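Local coordinates for leucine aminopeptidase 2 (Saccharomyces cerevisiae, PDB 2XQ0), which removes N-terminal residues from di- and tripeptides as a zinc-dependent aminopeptidase of the M1 family and also shows weak epoxide hydrolase activity, at residues T313-G325 / L371-F385. Sequence-based numbering, arbitrary orientation. Where two conformers were deposited one is given.
Sequences TNCSWNHFWLNEG and LVQNLNDNTDPDDAF. With ZN (zinc ion), chain C; BES (2-(3-amino-2-hydroxy-4-phenyl-butyrylamino)-4-methyl-pentanoic acid), chain B.
The backbone oxygen of Asn318 is gripped by two donors: Gln373 N, which bonds to Asn318 O at 2.9 Å, and a water that also donates to Leu371 O and accepts from Trp321 N. The side chain of the same asparagine reaches further along the loop. With CG beside its own backbone N (chi1 -77°), its amide meets Leu375, whose N gives Asn318 OD1 a nearly straight bond of 2.8 Å (N-H...O 172°), tilted a little from the amide plane. The other end, ND2, donates to a second water shared with Asn374 OD1 and Leu375 O, so the rotation of the amide is fixed from both ends. Replacing this asparagine with alanine would remove OD1 and ND2 and is likely to leave Leu375 N without its acceptor and the second water without its donor, setting this part of the 371-385 loop free to shift.

Hydrophobic contacts flank this polar link. Leu371 CG sits over the five-membered ring of Trp321, 4.0 Å from its centroid, in a CH-pi contact, while Leu322 CD2 covers the opposite face; Trp321 NE1 is bonded to Thr428. Toward the active site, Phe385 CE1 lies over one face of Phe320, the ring planes inclined at 49° and the centroids 4.5 Å apart. The edge of Phe385 meets Trp317 CE3, and one of its faces is turned to the phenyl group of bestatin, which Phe320 CZ also approaches, 3.8 Å from BES C9. One turn on, Glu324 OE1 binds the catalytic zinc at 2.2 Å, joined by His301 and His305 of the HExxH helix. The chemistry thus divides: amide and water bonds tie the loop to the residues leading into helix 321-339, and aromatic side chains from both segments help line the pocket beside the metal.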
loop_
_atom_site.group_PDB
_atom_site.type_symbol
_atom_site.label_atom_id
_atom_site.label_comp_id
_atom_site.label_asym_id
_atom_site.label_seq_id
_atom_site.Cartn_x
_atom_site.Cartn_y
_atom_site.Cartn_z
ATOM N N THR A 313 -12.859 0.420 -8.910
ATOM C CA THR A 313 -12.607 0.770 -7.514
ATOM C C THR A 313 -13.599 0.137 -6.546
ATOM O O THR A 313 -14.770 -0.010 -6.861
ATOM C CB THR A 313 -12.679 2.300 -7.351
ATOM O OG1 THR A 313 -11.874 2.913 -8.361
ATOM C CG2 THR A 313 -12.188 2.735 -5.955
ATOM N N ASN A 314 -13.138 -0.232 -5.355
ATOM C CA ASN A 314 -14.057 -0.708 -4.342
ATOM C C ASN A 314 -14.993 0.423 -3.910
ATOM O O ASN A 314 -14.574 1.574 -3.737
ATOM C CB ASN A 314 -13.319 -1.287 -3.120
ATOM C CG ASN A 314 -12.158 -0.401 -2.644
ATOM O OD1 ASN A 314 -12.127 0.792 -2.896
ATOM N ND2 ASN A 314 -11.204 -1.000 -1.950
ATOM N N CYS A 315 -16.265 0.095 -3.729
ATOM C CA CYS A 315 -17.244 1.123 -3.416
ATOM C C CYS A 315 -17.135 1.621 -1.984
ATOM O O CYS A 315 -17.549 2.741 -1.683
ATOM C CB CYS A 315 -18.651 0.596 -3.682
ATOM S SG CYS A 315 -19.130 -0.696 -2.554
ATOM N N SER A 316 -16.590 0.787 -1.103
ATOM C CA SER A 316 -16.415 1.154 0.296
ATOM C C SER A 316 -15.273 0.353 0.869
ATOM O O SER A 316 -14.754 -0.553 0.220
ATOM C CB SER A 316 -17.681 0.863 1.098
ATOM O OG SER A 316 -17.742 -0.487 1.516
ATOM N N TRP A 317 -14.900 0.655 2.104
ATOM C CA TRP A 317 -13.770 -0.028 2.723
ATOM C C TRP A 317 -14.149 -1.409 3.281
ATOM O O TRP A 317 -13.289 -2.154 3.723
ATOM C CB TRP A 317 -13.086 0.880 3.748
ATOM C CG TRP A 317 -12.722 2.203 3.088
ATOM C CD1 TRP A 317 -13.305 3.418 3.308
ATOM C CD2 TRP A 317 -11.757 2.406 2.041
ATOM N NE1 TRP A 317 -12.746 4.372 2.477
ATOM C CE2 TRP A 317 -11.797 3.773 1.689
ATOM C CE3 TRP A 317 -10.855 1.564 1.375
ATOM C CZ2 TRP A 317 -10.959 4.321 0.711
ATOM C CZ3 TRP A 317 -10.035 2.105 0.397
ATOM C CH2 TRP A 317 -10.084 3.465 0.079
ATOM N N ASN A 318 -15.434 -1.753 3.211
ATOM C CA ASN A 318 -15.878 -3.124 3.488
ATOM C C ASN A 318 -15.460 -4.109 2.421
ATOM O O ASN A 318 -15.415 -5.301 2.677
ATOM C CB ASN A 318 -17.402 -3.200 3.578
ATOM C CG ASN A 318 -17.946 -2.686 4.880
ATOM O OD1 ASN A 318 -17.199 -2.362 5.803
ATOM N ND2 ASN A 318 -19.266 -2.662 4.986
ATOM N N HIS A 319 -15.204 -3.609 1.217
ATOM C CA HIS A 319 -14.914 -4.462 0.053
ATOM C C HIS A 319 -13.509 -4.179 -0.495
ATOM O O HIS A 319 -13.248 -4.282 -1.701
ATOM C CB HIS A 319 -15.982 -4.255 -1.025
ATOM C CG HIS A 319 -17.368 -4.477 -0.517
ATOM N ND1 HIS A 319 -17.946 -5.728 -0.468
ATOM C CD2 HIS A 319 -18.258 -3.625 0.038
ATOM C CE1 HIS A 319 -19.147 -5.629 0.073
ATOM N NE2 HIS A 319 -19.359 -4.363 0.392
ATOM N N PHE A 320 -12.625 -3.801 0.421
ATOM C CA PHE A 320 -11.240 -3.448 0.118
ATOM C C PHE A 320 -10.507 -4.587 -0.595
ATOM O O PHE A 320 -9.565 -4.342 -1.353
ATOM C CB PHE A 320 -10.534 -3.091 1.427
ATOM C CG PHE A 320 -9.143 -2.542 1.252
ATOM C CD1 PHE A 320 -8.895 -1.521 0.345
ATOM C CD2 PHE A 320 -8.097 -3.004 2.051
ATOM C CE1 PHE A 320 -7.611 -0.991 0.199
ATOM C CE2 PHE A 320 -6.815 -2.484 1.912
ATOM C CZ PHE A 320 -6.579 -1.471 0.976
ATOM N N TRP A 321 -10.931 -5.830 -0.360
ATOM C CA TRP A 321 -10.298 -6.974 -1.022
ATOM C C TRP A 321 -10.349 -6.881 -2.560
ATOM O O TRP A 321 -9.447 -7.380 -3.247
ATOM C CB TRP A 321 -10.882 -8.309 -0.530
ATOM C CG TRP A 321 -12.120 -8.757 -1.250
ATOM C CD1 TRP A 321 -13.412 -8.447 -0.932
ATOM C CD2 TRP A 321 -12.181 -9.612 -2.395
ATOM N NE1 TRP A 321 -14.277 -9.059 -1.815
ATOM C CE2 TRP A 321 -13.546 -9.772 -2.728
ATOM C CE3 TRP A 321 -11.214 -10.259 -3.179
ATOM C CZ2 TRP A 321 -13.967 -10.558 -3.811
ATOM C CZ3 TRP A 321 -11.635 -11.033 -4.256
ATOM C CH2 TRP A 321 -13.003 -11.179 -4.557
ATOM N N LEU A 322 -11.386 -6.241 -3.097
ATOM C CA LEU A 322 -11.523 -6.097 -4.553
ATOM C C LEU A 322 -10.363 -5.304 -5.119
ATOM O O LEU A 322 -9.946 -5.516 -6.252
ATOM C CB LEU A 322 -12.827 -5.406 -4.924
ATOM C CG LEU A 322 -14.081 -6.283 -4.775
ATOM C CD1 LEU A 322 -15.353 -5.471 -4.992
ATOM C CD2 LEU A 322 -13.995 -7.463 -5.741
ATOM N N ASN A 323 -9.885 -4.325 -4.352
ATOM C CA ASN A 323 -8.699 -3.578 -4.737
ATOM C C ASN A 323 -7.468 -4.448 -4.515
ATOM O O ASN A 323 -6.846 -4.911 -5.470
ATOM C CB ASN A 323 -8.552 -2.271 -3.935
ATOM C CG ASN A 323 -9.398 -1.121 -4.488
ATOM O OD1 ASN A 323 -10.453 -1.326 -5.085
ATOM N ND2 ASN A 323 -8.931 0.102 -4.275
ATOM N N GLU A 324 -7.131 -4.691 -3.248
ATOM C CA GLU A 324 -5.839 -5.305 -2.923
ATOM C C GLU A 324 -5.708 -6.783 -3.314
ATOM O O GLU A 324 -4.625 -7.228 -3.668
ATOM C CB GLU A 324 -5.493 -5.110 -1.445
ATOM C CG GLU A 324 -5.304 -3.642 -1.029
ATOM C CD GLU A 324 -4.164 -2.939 -1.764
ATOM O OE1 GLU A 324 -3.306 -3.622 -2.372
ATOM O OE2 GLU A 324 -4.115 -1.692 -1.725
ATOM N N GLY A 325 -6.793 -7.541 -3.244
ATOM C CA GLY A 325 -6.753 -8.953 -3.630
ATOM C C GLY A 325 -6.530 -9.123 -5.119
ATOM O O GLY A 325 -5.665 -9.895 -5.574
ATOM N N LEU A 371 -12.860 -11.930 4.919
ATOM C CA LEU A 371 -12.473 -11.258 3.684
ATOM C C LEU A 371 -13.280 -9.979 3.449
ATOM O O LEU A 371 -12.708 -8.947 3.160
ATOM C CB LEU A 371 -12.593 -12.194 2.488
ATOM C CG LEU A 371 -12.075 -11.630 1.166
ATOM C CD1 LEU A 371 -10.634 -11.184 1.322
ATOM C CD2 LEU A 371 -12.193 -12.682 0.069
ATOM N N VAL A 372 -14.606 -10.066 3.570
ATOM C CA VAL A 372 -15.482 -8.902 3.472
ATOM C C VAL A 372 -15.630 -8.363 4.876
ATOM O O VAL A 372 -15.859 -9.130 5.816
ATOM C CB VAL A 372 -16.883 -9.300 2.948
ATOM C CG1 VAL A 372 -17.876 -8.150 3.104
ATOM C CG2 VAL A 372 -16.795 -9.772 1.487
ATOM N N GLN A 373 -15.503 -7.048 5.019
ATOM C CA GLN A 373 -15.538 -6.416 6.332
ATOM C C GLN A 373 -16.875 -5.733 6.598
ATOM O O GLN A 373 -17.680 -5.539 5.681
ATOM C CB GLN A 373 -14.377 -5.416 6.452
ATOM C CG GLN A 373 -13.048 -6.089 6.648
ATOM C CD GLN A 373 -12.955 -6.780 7.993
ATOM O OE1 GLN A 373 -12.837 -8.009 8.085
ATOM N NE2 GLN A 373 -13.017 -5.993 9.044
ATOM N N ASN A 374 -17.111 -5.378 7.856
ATOM C CA ASN A 374 -18.377 -4.775 8.270
ATOM C C ASN A 374 -18.049 -3.604 9.164
ATOM O O ASN A 374 -18.152 -3.691 10.381
ATOM C CB ASN A 374 -19.252 -5.806 9.006
ATOM C CG ASN A 374 -20.592 -5.227 9.502
ATOM O OD1 ASN A 374 -21.065 -4.189 9.038
ATOM N ND2 ASN A 374 -21.212 -5.928 10.444
ATOM N N LEU A 375 -17.609 -2.516 8.549
ATOM C CA LEU A 375 -17.228 -1.340 9.291
ATOM C C LEU A 375 -18.520 -0.592 9.570
ATOM O O LEU A 375 -19.449 -0.606 8.769
ATOM C CB LEU A 375 -16.292 -0.454 8.465
ATOM C CG LEU A 375 -14.933 -0.988 8.001
ATOM C CD1 LEU A 375 -14.185 0.092 7.241
ATOM C CD2 LEU A 375 -14.090 -1.473 9.169
ATOM N N ASN A 376 -18.608 0.056 10.706
ATOM C CA ASN A 376 -19.784 0.881 10.912
ATOM C C ASN A 376 -19.325 2.299 10.654
ATOM O O ASN A 376 -18.289 2.499 10.028
ATOM C CB ASN A 376 -20.320 0.710 12.326
ATOM C CG ASN A 376 -20.439 -0.751 12.739
ATOM O OD1 ASN A 376 -19.819 -1.186 13.718
ATOM N ND2 ASN A 376 -21.232 -1.518 11.990
ATOM N N ASP A 377 -20.082 3.285 11.120
ATOM C CA ASP A 377 -19.594 4.654 11.091
ATOM C C ASP A 377 -18.755 4.933 12.331
ATOM O O ASP A 377 -18.280 6.047 12.522
ATOM C CB ASP A 377 -20.749 5.654 11.000
ATOM C CG ASP A 377 -21.723 5.514 12.137
ATOM O OD1 ASP A 377 -21.435 4.711 13.047
ATOM O OD2 ASP A 377 -22.775 6.195 12.118
ATOM N N ASN A 378 -18.585 3.920 13.177
ATOM C CA ASN A 378 -17.781 4.066 14.386
ATOM C C ASN A 378 -16.420 3.374 14.256
ATOM O O ASN A 378 -15.621 3.362 15.189
ATOM C CB ASN A 378 -18.526 3.488 15.589
ATOM C CG ASN A 378 -18.768 1.990 15.457
ATOM O OD1 ASN A 378 -18.671 1.427 14.359
ATOM N ND2 ASN A 378 -19.080 1.337 16.574
ATOM N N THR A 379 -16.168 2.769 13.104
ATOM C CA THR A 379 -14.936 2.019 12.922
ATOM C C THR A 379 -13.970 2.785 12.045
ATOM O O THR A 379 -14.341 3.291 10.980
ATOM C CB THR A 379 -15.185 0.667 12.247
ATOM O OG1 THR A 379 -16.211 -0.045 12.944
ATOM C CG2 THR A 379 -13.906 -0.156 12.256
ATOM N N ASP A 380 -12.727 2.869 12.498
ATOM C CA ASP A 380 -11.668 3.430 11.680
ATOM C C ASP A 380 -11.345 2.404 10.612
ATOM O O ASP A 380 -11.023 1.260 10.934
ATOM C CB ASP A 380 -10.438 3.707 12.547
ATOM C CG ASP A 380 -9.337 4.434 11.798
ATOM O OD1 ASP A 380 -9.324 4.402 10.547
ATOM O OD2 ASP A 380 -8.468 5.032 12.467
ATOM N N PRO A 381 -11.449 2.797 9.331
ATOM C CA PRO A 381 -11.116 1.898 8.222
ATOM C C PRO A 381 -9.718 1.305 8.361
ATOM O O PRO A 381 -9.497 0.169 7.928
ATOM C CB PRO A 381 -11.179 2.817 7.002
ATOM C CG PRO A 381 -12.181 3.841 7.369
ATOM C CD PRO A 381 -12.031 4.063 8.853
ATOM N N ASP A 382 -8.792 2.063 8.946
ATOM C CA ASP A 382 -7.446 1.567 9.234
ATOM C C ASP A 382 -7.519 0.245 9.984
ATOM O O ASP A 382 -6.806 -0.701 9.664
ATOM C CB ASP A 382 -6.665 2.569 10.096
ATOM C CG ASP A 382 -5.960 3.643 9.279
ATOM O OD1 ASP A 382 -5.671 3.405 8.086
ATOM O OD2 ASP A 382 -5.678 4.727 9.842
ATOM N N ASP A 383 -8.386 0.191 10.987
ATOM C CA ASP A 383 -8.464 -0.962 11.878
ATOM C C ASP A 383 -8.736 -2.266 11.141
ATOM O O ASP A 383 -8.590 -3.346 11.710
ATOM C CB ASP A 383 -9.528 -0.745 12.965
ATOM C CG ASP A 383 -9.096 0.269 14.011
ATOM O OD1 ASP A 383 -8.003 0.867 13.868
ATOM O OD2 ASP A 383 -9.857 0.466 14.984
ATOM N N ALA A 384 -9.125 -2.165 9.876
ATOM C CA ALA A 384 -9.470 -3.342 9.090
ATOM C C ALA A 384 -8.407 -3.665 8.059
ATOM O O ALA A 384 -8.513 -4.657 7.346
ATOM C CB ALA A 384 -10.794 -3.135 8.398
ATOM N N PHE A 385 -7.389 -2.819 7.957
ATOM C CA PHE A 385 -6.310 -3.107 7.027
ATOM C C PHE A 385 -5.332 -4.070 7.688
ATOM O O PHE A 385 -4.876 -3.874 8.820
ATOM C CB PHE A 385 -5.636 -1.829 6.511
ATOM C CG PHE A 385 -6.588 -0.896 5.806
ATOM C CD1 PHE A 385 -7.609 -1.399 5.010
ATOM C CD2 PHE A 385 -6.477 0.475 5.946
ATOM C CE1 PHE A 385 -8.494 -0.551 4.366
ATOM C CE2 PHE A 385 -7.363 1.326 5.302
ATOM C CZ PHE A 385 -8.366 0.813 4.511
HETATM ZN ZN ZN C . -1.826 -2.124 -3.135
HETATM N N2 BES B . -1.879 2.009 -1.306
HETATM C C1 BES B . -1.382 0.760 -0.766
HETATM C C6 BES B . -0.838 0.977 0.647
HETATM C C7 BES B . -1.952 1.412 1.573
HETATM C C8 BES B . -3.165 0.732 1.560
HETATM C C12 BES B . -1.774 2.501 2.421
HETATM C C9 BES B . -4.194 1.131 2.404
HETATM C C11 BES B . -2.807 2.901 3.265
HETATM C C10 BES B . -4.018 2.216 3.258
HETATM C C2 BES B . -0.290 0.165 -1.664
HETATM O O2 BES B . -0.688 -0.060 -3.024
HETATM C C3 BES B . 0.125 -1.129 -1.048
HETATM O O3 BES B . -0.605 -2.123 -1.078
HETATM N N1 BES B . 1.320 -1.011 -0.483
HETATM C C4 BES B . 2.083 -2.019 0.223
HETATM C C13 BES B . 3.043 -2.541 -0.840
HETATM C C14 BES B . 3.000 -4.057 -0.982
HETATM C C15 BES B . 3.532 -4.470 -2.350
HETATM C C16 BES B . 1.598 -4.614 -0.747
HETATM C C5 BES B . 2.871 -1.296 1.278
HETATM O O1 BES B . 3.218 -1.916 2.308
HETATM O O4 BES B . 3.146 -0.085 1.086
HETATM O O HOH W 1 -12.598 -6.585 1.832
HETATM O O HOH W 2 -20.786 -1.994 7.103
#